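Local atomic coordinates of cellulose biosynthesis protein BcsG (Salmonella typhimurium LT2, PDB entry 5OLT), a protein that is required for cellulose biosynthesis, this chain being the extramembrane, zinc-binding domain of a membrane protein of the alkaline phosphatase family. Residues 64-69 with 217-222; 147-152 with 213-218; 256-261 with 333-338; 296-301 with 339-344. All coordinates share one frame; numbering follows the deposited sequence.

Interaction 1: 64-69 with 217-222; sequences INICSL and LPLHDG. With ZN (zinc ion), chain B.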
loop_
_atom_site.group_PDB
_atom_site.type_symbol
_atom_site.label_atom_id
_atom_site.label_comp_id
_atom_site.label_asym_id
_atom_site.label_seq_id
_atom_site.Cartn_x
_atom_site.Cartn_y
_atom_site.Cartn_z
ATOM N N ILE A 64 4.516 -2.615 -5.653
ATOM C CA ILE A 64 5.411 -1.485 -5.874
ATOM C C ILE A 64 5.111 -0.477 -4.754
ATOM O O ILE A 64 4.059 0.186 -4.764
ATOM C CB ILE A 64 5.149 -0.874 -7.286
ATOM C CG1 ILE A 64 5.478 -1.920 -8.369
ATOM C CG2 ILE A 64 5.947 0.413 -7.475
ATOM C CD1 ILE A 64 5.210 -1.442 -9.775
ATOM N N ASN A 65 6.010 -0.391 -3.756
ATOM C CA ASN A 65 5.781 0.367 -2.540
ATOM C C ASN A 65 6.655 1.619 -2.597
ATOM O O ASN A 65 7.879 1.532 -2.599
ATOM C CB ASN A 65 6.133 -0.563 -1.358
ATOM C CG ASN A 65 5.882 0.054 -0.013
ATOM O OD1 ASN A 65 4.816 0.663 0.250
ATOM N ND2 ASN A 65 6.838 -0.127 0.878
ATOM N N ILE A 66 6.005 2.773 -2.724
ATOM C CA ILE A 66 6.700 4.017 -3.077
ATOM C C ILE A 66 6.773 4.957 -1.895
ATOM O O ILE A 66 5.740 5.350 -1.345
ATOM C CB ILE A 66 5.974 4.733 -4.242
ATOM C CG1 ILE A 66 5.896 3.814 -5.477
ATOM C CG2 ILE A 66 6.648 6.083 -4.571
ATOM C CD1 ILE A 66 4.988 4.335 -6.576
ATOM N N CYS A 67 7.994 5.331 -1.514
ATOM C CA CYS A 67 8.180 6.307 -0.434
ATOM C C CYS A 67 7.708 7.697 -0.883
ATOM O O CYS A 67 7.961 8.095 -2.018
ATOM C CB CYS A 67 9.675 6.324 -0.043
ATOM S SG CYS A 67 10.120 7.451 1.324
ATOM N N SER A 68 7.064 8.439 0.033
ATOM C CA SER A 68 6.891 9.892 -0.145
ATOM C C SER A 68 6.008 10.275 -1.343
ATOM O O SER A 68 6.385 11.143 -2.143
ATOM C CB SER A 68 8.255 10.611 -0.201
ATOM O OG SER A 68 8.969 10.387 1.010
ATOM N N LEU A 69 4.811 9.678 -1.405
ATOM C CA LEU A 69 3.848 9.931 -2.473
ATOM C C LEU A 69 2.446 9.847 -1.878
ATOM O O LEU A 69 1.956 8.744 -1.606
ATOM C CB LEU A 69 4.039 8.898 -3.602
ATOM C CG LEU A 69 3.011 9.041 -4.748
ATOM C CD1 LEU A 69 3.136 10.392 -5.410
ATOM C CD2 LEU A 69 3.276 7.914 -5.757
ATOM N N LEU A 217 12.620 4.536 -3.464
ATOM C CA LEU A 217 12.993 5.738 -2.736
ATOM C C LEU A 217 13.176 7.065 -3.535
ATOM O O LEU A 217 13.556 8.064 -2.922
ATOM C CB LEU A 217 14.370 5.410 -2.063
ATOM C CG LEU A 217 14.716 6.142 -0.785
ATOM C CD1 LEU A 217 13.726 5.762 0.319
ATOM C CD2 LEU A 217 16.146 5.818 -0.361
ATOM N N PRO A 218 12.906 7.120 -4.867
ATOM C CA PRO A 218 13.347 8.350 -5.548
ATOM C C PRO A 218 12.667 9.635 -5.080
ATOM O O PRO A 218 13.255 10.711 -5.231
ATOM C CB PRO A 218 13.029 8.070 -7.014
ATOM C CG PRO A 218 11.864 7.148 -6.962
ATOM C CD PRO A 218 12.187 6.226 -5.800
ATOM N N LEU A 219 11.451 9.534 -4.531
ATOM C CA LEU A 219 10.714 10.739 -4.145
ATOM C C LEU A 219 11.072 11.200 -2.738
ATOM O O LEU A 219 10.573 12.218 -2.292
ATOM C CB LEU A 219 9.204 10.503 -4.268
ATOM C CG LEU A 219 8.783 10.015 -5.653
ATOM C CD1 LEU A 219 7.253 9.912 -5.663
ATOM C CD2 LEU A 219 9.299 10.881 -6.807
ATOM N N HIS A 220 11.952 10.468 -2.030
ATOM C CA HIS A 220 12.339 10.913 -0.688
ATOM C C HIS A 220 13.052 12.261 -0.726
ATOM O O HIS A 220 13.818 12.545 -1.632
ATOM C CB HIS A 220 13.246 9.876 -0.042
ATOM C CG HIS A 220 13.453 10.080 1.444
ATOM N ND1 HIS A 220 14.190 11.131 1.983
ATOM C CD2 HIS A 220 13.018 9.359 2.496
ATOM C CE1 HIS A 220 14.228 11.012 3.297
ATOM N NE2 HIS A 220 13.532 9.939 3.634
ATOM N N ASP A 221 12.789 13.098 0.282
ATOM C CA ASP A 221 13.463 14.384 0.400
ATOM C C ASP A 221 15.006 14.219 0.378
ATOM O O ASP A 221 15.554 13.222 0.866
ATOM C CB ASP A 221 13.013 15.091 1.687
ATOM C CG ASP A 221 13.175 16.602 1.605
ATOM O OD1 ASP A 221 13.600 17.150 0.531
ATOM O OD2 ASP A 221 12.867 17.237 2.637
ATOM N N GLY A 222 15.681 15.190 -0.218
ATOM C CA GLY A 222 17.135 15.214 -0.179
ATOM C C GLY A 222 17.839 14.494 -1.307
ATOM O O GLY A 222 19.055 14.518 -1.369
HETATM ZN ZN ZN B . 9.158 6.530 3.175
HETATM O O HOH W 1 9.969 7.227 -3.655
HETATM O O HOH W 2 10.548 12.414 1.995
HETATM O O HOH W 3 10.637 8.174 4.339
#

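Interaction 2: 147-152 with 213-218; sequences MDHNGE and FFNLLP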
loop_
_atom_site.group_PDB
_atom_site.type_symbol
_atom_site.label_atom_id
_atom_site.label_comp_id
_atom_site.label_asym_id
_atom_site.label_seq_id
_atom_site.Cartn_x
_atom_site.Cartn_y
_atom_site.Cartn_z
ATOM N N MET A 147 14.727 -3.671 -4.340
ATOM C CA MET A 147 14.692 -2.240 -3.975
ATOM C C MET A 147 15.461 -1.446 -5.004
ATOM O O MET A 147 16.342 -1.999 -5.707
ATOM C CB MET A 147 15.300 -1.988 -2.581
ATOM C CG MET A 147 14.565 -2.700 -1.460
ATOM S SD MET A 147 15.066 -2.171 0.182
ATOM C CE MET A 147 14.066 -3.309 1.167
ATOM N N ASP A 148 15.171 -0.147 -5.091
ATOM C CA ASP A 148 16.012 0.723 -5.910
ATOM C C ASP A 148 17.067 1.431 -5.047
ATOM O O ASP A 148 17.661 2.414 -5.464
ATOM C CB ASP A 148 15.184 1.686 -6.762
ATOM C CG ASP A 148 14.388 2.667 -5.950
ATOM O OD1 ASP A 148 14.591 2.780 -4.736
ATOM O OD2 ASP A 148 13.512 3.364 -6.568
ATOM N N HIS A 149 17.315 0.891 -3.849
ATOM C CA HIS A 149 18.282 1.467 -2.930
ATOM C C HIS A 149 18.772 0.354 -2.020
ATOM O O HIS A 149 18.274 -0.767 -2.080
ATOM C CB HIS A 149 17.617 2.612 -2.134
ATOM C CG HIS A 149 16.504 2.169 -1.232
ATOM N ND1 HIS A 149 15.215 1.878 -1.640
ATOM C CD2 HIS A 149 16.530 1.960 0.106
ATOM C CE1 HIS A 149 14.497 1.521 -0.579
ATOM N NE2 HIS A 149 15.277 1.572 0.492
ATOM N N ASN A 150 19.761 0.647 -1.169
ATOM C CA ASN A 150 20.351 -0.451 -0.404
ATOM C C ASN A 150 19.647 -0.731 0.916
ATOM O O ASN A 150 20.025 -1.687 1.609
ATOM C CB ASN A 150 21.865 -0.238 -0.214
ATOM C CG ASN A 150 22.189 0.989 0.637
ATOM O OD1 ASN A 150 21.362 1.452 1.426
ATOM N ND2 ASN A 150 23.418 1.504 0.509
ATOM N N GLY A 151 18.643 0.073 1.296
ATOM C CA GLY A 151 17.887 -0.213 2.544
ATOM C C GLY A 151 18.623 0.045 3.849
ATOM O O GLY A 151 18.097 -0.290 4.902
ATOM N N GLU A 152 19.809 0.657 3.795
ATOM C CA GLU A 152 20.594 0.846 5.014
ATOM C C GLU A 152 20.040 1.948 5.875
ATOM O O GLU A 152 19.925 1.776 7.097
ATOM C CB GLU A 152 22.069 1.079 4.689
ATOM C CG GLU A 152 22.758 -0.158 4.179
ATOM C CD GLU A 152 24.218 0.072 3.786
ATOM O OE1 GLU A 152 24.789 1.161 4.064
ATOM O OE2 GLU A 152 24.792 -0.858 3.181
ATOM N N PHE A 213 8.076 -8.011 -3.485
ATOM C CA PHE A 213 7.971 -6.744 -2.783
ATOM C C PHE A 213 9.070 -5.826 -3.275
ATOM O O PHE A 213 10.268 -6.154 -3.155
ATOM C CB PHE A 213 8.102 -6.977 -1.273
ATOM C CG PHE A 213 7.951 -5.730 -0.459
ATOM C CD1 PHE A 213 6.691 -5.130 -0.358
ATOM C CD2 PHE A 213 9.034 -5.155 0.186
ATOM C CE1 PHE A 213 6.531 -3.972 0.411
ATOM C CE2 PHE A 213 8.889 -3.959 0.954
ATOM C CZ PHE A 213 7.626 -3.382 1.036
ATOM N N PHE A 214 8.671 -4.684 -3.837
ATOM C CA PHE A 214 9.620 -3.742 -4.419
ATOM C C PHE A 214 9.473 -2.384 -3.729
ATOM O O PHE A 214 8.387 -1.803 -3.791
ATOM C CB PHE A 214 9.323 -3.633 -5.935
ATOM C CG PHE A 214 10.151 -2.617 -6.716
ATOM C CD1 PHE A 214 11.422 -2.143 -6.293
ATOM C CD2 PHE A 214 9.638 -2.120 -7.933
ATOM C CE1 PHE A 214 12.139 -1.227 -7.049
ATOM C CE2 PHE A 214 10.379 -1.209 -8.692
ATOM C CZ PHE A 214 11.616 -0.754 -8.257
ATOM N N ASN A 215 10.536 -1.902 -3.061
ATOM C CA ASN A 215 10.473 -0.613 -2.380
ATOM C C ASN A 215 11.312 0.436 -3.119
ATOM O O ASN A 215 12.442 0.168 -3.515
ATOM C CB ASN A 215 10.917 -0.734 -0.907
ATOM C CG ASN A 215 10.767 0.568 -0.176
ATOM O OD1 ASN A 215 11.727 1.321 -0.041
ATOM N ND2 ASN A 215 9.552 0.845 0.316
ATOM N N LEU A 216 10.703 1.605 -3.339
ATOM C CA LEU A 216 11.258 2.678 -4.170
ATOM C C LEU A 216 11.422 3.973 -3.400
ATOM O O LEU A 216 10.456 4.480 -2.844
ATOM C CB LEU A 216 10.312 3.003 -5.367
ATOM C CG LEU A 216 10.103 1.921 -6.386
ATOM C CD1 LEU A 216 9.143 0.878 -5.850
ATOM C CD2 LEU A 216 9.550 2.524 -7.670
ATOM N N LEU A 217 12.620 4.536 -3.464
ATOM C CA LEU A 217 12.993 5.738 -2.736
ATOM C C LEU A 217 13.176 7.065 -3.535
ATOM O O LEU A 217 13.556 8.064 -2.922
ATOM C CB LEU A 217 14.370 5.410 -2.063
ATOM C CG LEU A 217 14.716 6.142 -0.785
ATOM C CD1 LEU A 217 13.726 5.762 0.319
ATOM C CD2 LEU A 217 16.146 5.818 -0.361
ATOM N N PRO A 218 12.906 7.120 -4.867
ATOM C CA PRO A 218 13.347 8.350 -5.548
ATOM C C PRO A 218 12.667 9.635 -5.080
ATOM O O PRO A 218 13.255 10.711 -5.231
ATOM C CB PRO A 218 13.029 8.070 -7.014
ATOM C CG PRO A 218 11.864 7.148 -6.962
ATOM C CD PRO A 218 12.187 6.226 -5.800
#

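Interaction 3: 256-261 with 333-338; sequences GRKVMV and LFTEDS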
loop_
_atom_site.group_PDB
_atom_site.type_symbol
_atom_site.label_atom_id
_atom_site.label_comp_id
_atom_site.label_asym_id
_atom_site.label_seq_id
_atom_site.Cartn_x
_atom_site.Cartn_y
_atom_site.Cartn_z
ATOM N N GLY A 256 3.067 -10.366 -22.620
ATOM C CA GLY A 256 1.957 -11.305 -22.479
ATOM C C GLY A 256 1.875 -12.089 -21.164
ATOM O O GLY A 256 0.960 -12.888 -21.000
ATOM N N ARG A 257 2.799 -11.849 -20.237
ATOM C CA ARG A 257 2.793 -12.517 -18.938
ATOM C C ARG A 257 1.562 -12.134 -18.112
ATOM O O ARG A 257 1.041 -11.017 -18.191
ATOM C CB ARG A 257 4.066 -12.186 -18.161
ATOM C CG ARG A 257 5.362 -12.654 -18.831
ATOM C CD ARG A 257 6.529 -12.455 -17.886
ATOM N NE ARG A 257 6.431 -13.280 -16.685
ATOM C CZ ARG A 257 6.602 -14.606 -16.629
ATOM N NH1 ARG A 257 6.888 -15.312 -17.713
ATOM N NH2 ARG A 257 6.505 -15.236 -15.471
ATOM N N LYS A 258 1.106 -13.094 -17.301
ATOM C CA LYS A 258 0.017 -12.843 -16.349
ATOM C C LYS A 258 0.634 -12.230 -15.087
ATOM O O LYS A 258 1.418 -12.874 -14.388
ATOM C CB LYS A 258 -0.703 -14.147 -16.011
ATOM C CG LYS A 258 -1.451 -14.726 -17.214
ATOM C CD LYS A 258 -1.983 -16.111 -16.916
ATOM C CE LYS A 258 -2.790 -16.679 -18.096
ATOM N NZ LYS A 258 -1.996 -16.889 -19.358
ATOM N N VAL A 259 0.284 -10.967 -14.825
ATOM C CA VAL A 259 0.863 -10.220 -13.716
ATOM C C VAL A 259 -0.211 -9.398 -13.045
ATOM O O VAL A 259 -1.012 -8.746 -13.699
ATOM C CB VAL A 259 2.029 -9.306 -14.151
ATOM C CG1 VAL A 259 2.702 -8.651 -12.917
ATOM C CG2 VAL A 259 3.104 -10.054 -14.936
ATOM N N MET A 260 -0.190 -9.417 -11.714
ATOM C CA MET A 260 -0.994 -8.506 -10.913
ATOM C C MET A 260 -0.046 -7.490 -10.319
ATOM O O MET A 260 0.827 -7.869 -9.554
ATOM C CB MET A 260 -1.728 -9.270 -9.810
ATOM C CG MET A 260 -2.572 -8.376 -8.904
ATOM S SD MET A 260 -3.392 -9.381 -7.666
ATOM C CE MET A 260 -4.320 -8.154 -6.768
ATOM N N VAL A 261 -0.211 -6.223 -10.682
ATOM C CA VAL A 261 0.648 -5.130 -10.169
ATOM C C VAL A 261 -0.159 -4.307 -9.186
ATOM O O VAL A 261 -1.275 -3.891 -9.477
ATOM C CB VAL A 261 1.183 -4.234 -11.297
ATOM C CG1 VAL A 261 1.992 -3.083 -10.696
ATOM C CG2 VAL A 261 2.055 -5.072 -12.238
ATOM N N LEU A 333 -9.039 -15.576 -12.739
ATOM C CA LEU A 333 -9.542 -14.376 -13.389
ATOM C C LEU A 333 -8.758 -14.077 -14.681
ATOM O O LEU A 333 -9.305 -13.418 -15.571
ATOM C CB LEU A 333 -9.673 -13.183 -12.433
ATOM C CG LEU A 333 -8.452 -12.597 -11.789
ATOM C CD1 LEU A 333 -7.673 -11.781 -12.782
ATOM C CD2 LEU A 333 -8.842 -11.676 -10.637
ATOM N N PHE A 334 -7.509 -14.551 -14.795
ATOM C CA PHE A 334 -6.694 -14.299 -15.985
ATOM C C PHE A 334 -7.135 -15.070 -17.222
ATOM O O PHE A 334 -6.770 -14.699 -18.321
ATOM C CB PHE A 334 -5.209 -14.613 -15.752
ATOM C CG PHE A 334 -4.531 -13.707 -14.767
ATOM C CD1 PHE A 334 -4.013 -12.482 -15.201
ATOM C CD2 PHE A 334 -4.394 -14.068 -13.402
ATOM C CE1 PHE A 334 -3.361 -11.634 -14.307
ATOM C CE2 PHE A 334 -3.742 -13.211 -12.497
ATOM C CZ PHE A 334 -3.235 -11.983 -12.961
ATOM N N THR A 335 -7.906 -16.139 -17.029
ATOM C CA THR A 335 -8.292 -16.961 -18.159
ATOM C C THR A 335 -9.795 -16.990 -18.395
ATOM O O THR A 335 -10.259 -17.684 -19.322
ATOM C CB THR A 335 -7.730 -18.390 -18.006
ATOM O OG1 THR A 335 -8.147 -18.895 -16.742
ATOM C CG2 THR A 335 -6.212 -18.385 -18.080
ATOM N N GLU A 336 -10.561 -16.235 -17.607
ATOM C CA GLU A 336 -12.019 -16.138 -17.799
ATOM C C GLU A 336 -12.345 -15.423 -19.105
ATOM O O GLU A 336 -11.747 -14.390 -19.416
ATOM C CB GLU A 336 -12.679 -15.365 -16.640
ATOM C CG GLU A 336 -12.830 -16.151 -15.328
ATOM C CD GLU A 336 -13.681 -17.410 -15.447
ATOM O OE1 GLU A 336 -14.595 -17.473 -16.292
ATOM O OE2 GLU A 336 -13.450 -18.366 -14.693
ATOM N N ASP A 337 -13.316 -15.943 -19.861
ATOM C CA ASP A 337 -13.748 -15.244 -21.075
ATOM C C ASP A 337 -14.372 -13.886 -20.757
ATOM O O ASP A 337 -14.300 -12.961 -21.558
ATOM C CB ASP A 337 -14.814 -16.074 -21.822
ATOM C CG ASP A 337 -14.320 -17.464 -22.268
ATOM O OD1 ASP A 337 -13.125 -17.637 -22.611
ATOM O OD2 ASP A 337 -15.160 -18.399 -22.303
ATOM N N SER A 338 -15.020 -13.786 -19.599
ATOM C CA SER A 338 -15.710 -12.563 -19.205
ATOM C C SER A 338 -15.506 -12.443 -17.703
ATOM O O SER A 338 -15.795 -13.400 -16.953
ATOM C CB SER A 338 -17.209 -12.669 -19.544
ATOM O OG SER A 338 -17.945 -11.527 -19.107
#

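Interaction 4: 296-301 with 339-344; sequences VKFFGM and VNWNKL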
loop_
_atom_site.group_PDB
_atom_site.type_symbol
_atom_site.label_atom_id
_atom_site.label_comp_id
_atom_site.label_asym_id
_atom_site.label_seq_id
_atom_site.Cartn_x
_atom_site.Cartn_y
_atom_site.Cartn_z
ATOM N N VAL A 296 -4.310 -0.903 -8.730
ATOM C CA VAL A 296 -4.072 -2.287 -9.122
ATOM C C VAL A 296 -4.271 -2.367 -10.620
ATOM O O VAL A 296 -5.205 -1.764 -11.153
ATOM C CB VAL A 296 -5.061 -3.243 -8.412
ATOM C CG1 VAL A 296 -4.785 -4.705 -8.777
ATOM C CG2 VAL A 296 -4.985 -3.073 -6.886
ATOM N N LYS A 297 -3.383 -3.089 -11.278
ATOM C CA LYS A 297 -3.526 -3.347 -12.720
ATOM C C LYS A 297 -3.231 -4.811 -12.973
ATOM O O LYS A 297 -2.258 -5.359 -12.449
ATOM C CB LYS A 297 -2.534 -2.495 -13.531
ATOM C CG LYS A 297 -2.772 -2.494 -15.041
ATOM C CD LYS A 297 -1.944 -1.406 -15.728
ATOM C CE LYS A 297 -2.059 -1.507 -17.250
ATOM N NZ LYS A 297 -3.441 -1.355 -17.770
ATOM N N PHE A 298 -4.071 -5.443 -13.784
ATOM C CA PHE A 298 -3.826 -6.833 -14.208
ATOM C C PHE A 298 -3.343 -6.878 -15.655
ATOM O O PHE A 298 -3.860 -6.138 -16.523
ATOM C CB PHE A 298 -5.102 -7.659 -14.089
ATOM C CG PHE A 298 -5.630 -7.782 -12.679
ATOM C CD1 PHE A 298 -5.207 -8.839 -11.849
ATOM C CD2 PHE A 298 -6.568 -6.866 -12.184
ATOM C CE1 PHE A 298 -5.712 -8.957 -10.549
ATOM C CE2 PHE A 298 -7.055 -6.972 -10.894
ATOM C CZ PHE A 298 -6.641 -8.038 -10.076
ATOM N N PHE A 299 -2.335 -7.691 -15.903
ATOM C CA PHE A 299 -1.751 -7.855 -17.231
ATOM C C PHE A 299 -1.932 -9.303 -17.636
ATOM O O PHE A 299 -1.925 -10.211 -16.777
ATOM C CB PHE A 299 -0.260 -7.543 -17.215
ATOM C CG PHE A 299 0.045 -6.105 -16.898
ATOM C CD1 PHE A 299 0.128 -5.660 -15.572
ATOM C CD2 PHE A 299 0.235 -5.205 -17.924
ATOM C CE1 PHE A 299 0.408 -4.341 -15.278
ATOM C CE2 PHE A 299 0.492 -3.863 -17.623
ATOM C CZ PHE A 299 0.595 -3.452 -16.306
ATOM N N GLY A 300 -2.135 -9.508 -18.936
ATOM C CA GLY A 300 -2.186 -10.845 -19.499
ATOM C C GLY A 300 -3.532 -11.521 -19.343
ATOM O O GLY A 300 -3.621 -12.750 -19.510
ATOM N N MET A 301 -4.581 -10.759 -19.029
ATOM C CA MET A 301 -5.932 -11.331 -18.903
ATOM C C MET A 301 -6.533 -11.629 -20.274
ATOM O O MET A 301 -6.356 -10.858 -21.224
ATOM C CB MET A 301 -6.882 -10.419 -18.154
ATOM C CG MET A 301 -6.498 -10.207 -16.686
ATOM S SD MET A 301 -7.662 -9.093 -15.887
ATOM C CE MET A 301 -9.191 -10.034 -15.848
ATOM N N VAL A 339 -14.999 -11.286 -17.273
ATOM C CA VAL A 339 -14.826 -11.010 -15.828
ATOM C C VAL A 339 -15.889 -10.109 -15.296
ATOM O O VAL A 339 -16.240 -9.102 -15.924
ATOM C CB VAL A 339 -13.414 -10.424 -15.559
ATOM C CG1 VAL A 339 -13.251 -9.878 -14.132
ATOM C CG2 VAL A 339 -12.407 -11.539 -15.810
ATOM N N ASN A 340 -16.434 -10.462 -14.135
ATOM C CA ASN A 340 -17.405 -9.614 -13.462
ATOM C C ASN A 340 -16.639 -8.595 -12.605
ATOM O O ASN A 340 -16.365 -8.843 -11.424
ATOM C CB ASN A 340 -18.334 -10.471 -12.578
ATOM C CG ASN A 340 -19.449 -9.668 -11.944
ATOM O OD1 ASN A 340 -19.429 -8.443 -11.907
ATOM N ND2 ASN A 340 -20.460 -10.383 -11.433
ATOM N N TRP A 341 -16.287 -7.480 -13.228
ATOM C CA TRP A 341 -15.465 -6.442 -12.572
ATOM C C TRP A 341 -16.175 -5.796 -11.410
ATOM O O TRP A 341 -15.528 -5.391 -10.437
ATOM C CB TRP A 341 -15.012 -5.382 -13.577
ATOM C CG TRP A 341 -13.975 -5.923 -14.488
ATOM C CD1 TRP A 341 -14.169 -6.443 -15.762
ATOM C CD2 TRP A 341 -12.589 -6.067 -14.215
ATOM N NE1 TRP A 341 -12.989 -6.869 -16.279
ATOM C CE2 TRP A 341 -11.993 -6.659 -15.363
ATOM C CE3 TRP A 341 -11.775 -5.726 -13.119
ATOM C CZ2 TRP A 341 -10.622 -6.925 -15.452
ATOM C CZ3 TRP A 341 -10.391 -6.003 -13.217
ATOM C CH2 TRP A 341 -9.845 -6.600 -14.377
ATOM N N ASN A 342 -17.495 -5.683 -11.487
ATOM C CA ASN A 342 -18.256 -5.211 -10.330
ATOM C C ASN A 342 -18.091 -6.068 -9.132
ATOM O O ASN A 342 -17.730 -5.581 -8.072
ATOM C CB ASN A 342 -19.724 -5.124 -10.684
ATOM C CG ASN A 342 -19.959 -4.088 -11.696
ATOM O OD1 ASN A 342 -20.019 -4.386 -12.885
ATOM N ND2 ASN A 342 -20.041 -2.849 -11.256
ATOM N N LYS A 343 -18.310 -7.357 -9.290
ATOM C CA LYS A 343 -18.179 -8.285 -8.172
ATOM C C LYS A 343 -16.746 -8.273 -7.641
ATOM O O LYS A 343 -16.547 -8.235 -6.422
ATOM C CB LYS A 343 -18.567 -9.696 -8.617
ATOM C CG LYS A 343 -18.577 -10.721 -7.500
ATOM C CD LYS A 343 -19.044 -12.041 -8.056
ATOM C CE LYS A 343 -19.171 -13.077 -6.970
ATOM N NZ LYS A 343 -19.534 -14.381 -7.612
ATOM N N LEU A 344 -15.765 -8.268 -8.543
ATOM C CA LEU A 344 -14.354 -8.279 -8.130
ATOM C C LEU A 344 -13.992 -7.064 -7.272
ATOM O O LEU A 344 -13.143 -7.192 -6.391
ATOM C CB LEU A 344 -13.446 -8.348 -9.354
ATOM C CG LEU A 344 -11.923 -8.372 -9.100
ATOM C CD1 LEU A 344 -11.526 -9.599 -8.282
ATOM C CD2 LEU A 344 -11.216 -8.400 -10.445
#

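Interaction 1: 64-69 with 217-222
The imidazole of H220 is the flat group facing C67: C67 SG lies at the ring edge, 3.7 Å from H220 CD2, its direction from the ring centroid 75° off the normal, while water 2 sits over one face. In the ring plane, H220 ND1 donates to D221 O at 2.7 Å, on a lone pair of that carbonyl; this nearly straight bond fixes the rotation of the ring. C67 directs SG anti to its backbone N (chi1 -179°), which brings the sulfur to the zinc ion at 2.3 Å. L217 CD1 packs on C67 CB at 4.1 Å. Farther from the metal, the L219 side chain is wedged against the other segment, CD1 meeting I66 CG2 and L69 CB, each at 4.0 Å. No direct hydrogen bond joins the segments. Water 1 instead donates to C67 O (2.7 Å) and accepts from L219 N, and water 2 links S68 OG with D221 N. S102, E266, H267 and water 3 complete the zinc site, and H220 NE2 bonds a citrate, probably from the crystallisation liquor. At the end of strand 60-66, the zinc ligand is thus joined to the 217-222 segment by water bridges and apolar contacts rather than direct hydrogen bonds.

Interaction 2: 147-152 with 213-218
Where edge strand 142-147 of the central mixed sheet pairs with strand 210-216, M147 and N215 form a parallel beta bridge, with CA atoms 4.8 Å apart, just before the first strand gives way to a loop. D148 N continues the pairing with a hydrogen bond to N215 O (3.2 Å, 156°), met nearly head-on by the donor. Beyond this point the side chain of D148 takes over from the sheet. Its CG stands between the backbone N and the carbonyl carbon (chi1 64°), turning the carboxylate toward the 215-218 backbone. There D148 OD1 accepts from L217 N at 2.9 Å through its syn lone pair and, less closely, from H149 ND1 at 3.3 Å; the latter donor lies near the imidazole plane. D148 OD2 reaches P218 CD at 3.2 Å. The H149 ring receives L217 CD2 over one face in a CH-pi contact, 4.0 Å from the centroid and displaced toward the rim. F214 presents its ring edge to M147 C and D148 N, while L216 CD1 lies over the centre of one of its faces. N215 has its main polar partner elsewhere: ND2 donates to the zinc ligand E266, making N215 a second-shell residue. Two N-H groups converging on D148 OD1 would help to stabilise a buried carboxylate, although D191 brings a like charge close to OD2; the His-carboxylate bond also orients the H149 ring.

Interaction 3: 256-261 with 333-338
K258 carries CG anti to its carbonyl carbon (chi1 -67°) and then runs extended as far as CE, which lays its aliphatic chain along F334. F334 has a similar first torsion, chi1 -67°, and sends its ring toward strand 259-261, and the two side chains slide past each other in opposite directions. The resulting CH-pi contact places K258 CB over one face of the F334 ring, 4.0 Å from the centroid and offset toward the rim; L333 CD1 lies over the centre of the opposite face. Nearer the F334 backbone, K258 CD meets F334 CB at 3.7 Å, and beyond it K258 CE reaches T335 CG2 at 3.8 Å, the lysine and threonine crossing at about a right angle. The far end of the ring approaches the strand backbone: F334 CE1 is 3.7 Å from V259 N, and V259 O lies at the ring edge in its plane. No hydrogen bond crosses between the segments, so the contact rests on apolar packing. F59 also meets the F334 ring, with planes at about 35°, and M301 touches it from the loop after strand 291-299. The contact joins the loop between helices 318-328 and 341-345 to the start of strand 259-265, while M260 turns its side chain to helix 318-328.

Interaction 4: 296-301 with 339-344
M301 and W341 appear to make the tight part of this contact: in one of two modelled M301 conformers, M301 CE is 3.4 Å from W341 CZ2 and 3.6 Å from V339 CG2. In this conformer the methionine chain bends at its last torsion (chi3 68°), which lets the methyl touch both the indole and the valine. M301 SD, 4.8 Å from the centroid of the W341 six-membered ring and 74° off its normal, sits at the edge, a Met-aromatic contact. V339 CG1 lies over one face of the indole, toward the rim. F298 packs more loosely: F298 CD2 approaches W341 CH2 at 4.0 Å, in the indole plane at its edge, and F298 CE2 is 4.4 Å from L344 CD2. W341 and H305 also meet edge-to-face. The outward side of helix 341-345 is different in character, since N340, N342 and K343 are exposed. There N340 acts as N-cap, N340 OD1 accepting from K343 N (3.0 Å, 170°), with the donor well above the carbonyl plane. N342 ND2 bonds a citrate, probably from the crystallisation liquor. With no hydrogen bond between the segments, this is apolar packing of a capped short helix, by its first turn, against the end of sheet strand 291-299 and the loop that follows.

How the interactions relate
The four contacts form two pairs on one mixed sheet. Interactions 1 and 2, centres 9 Å apart, share L217 and P218 and involve the neighbouring strands 60-66 and 210-216, with N65 N 2.8 Å from F214 O. Interactions 3 and 4, centres 8 Å apart, involve adjacent strands 259-265 and 291-299, and their segments alternate along the chain; V259 O and F299 N are 2.8 Å apart. The pairs, whose centres lie about 27 to 29 Å from each other, come in series. I64 CD1 touches V261 CG1 at 3.7 Å, linking interactions 1 and 3. The sheet therefore connects the zinc site, at one end of its strands, to apolar loop-and-helix packing remote from the metal.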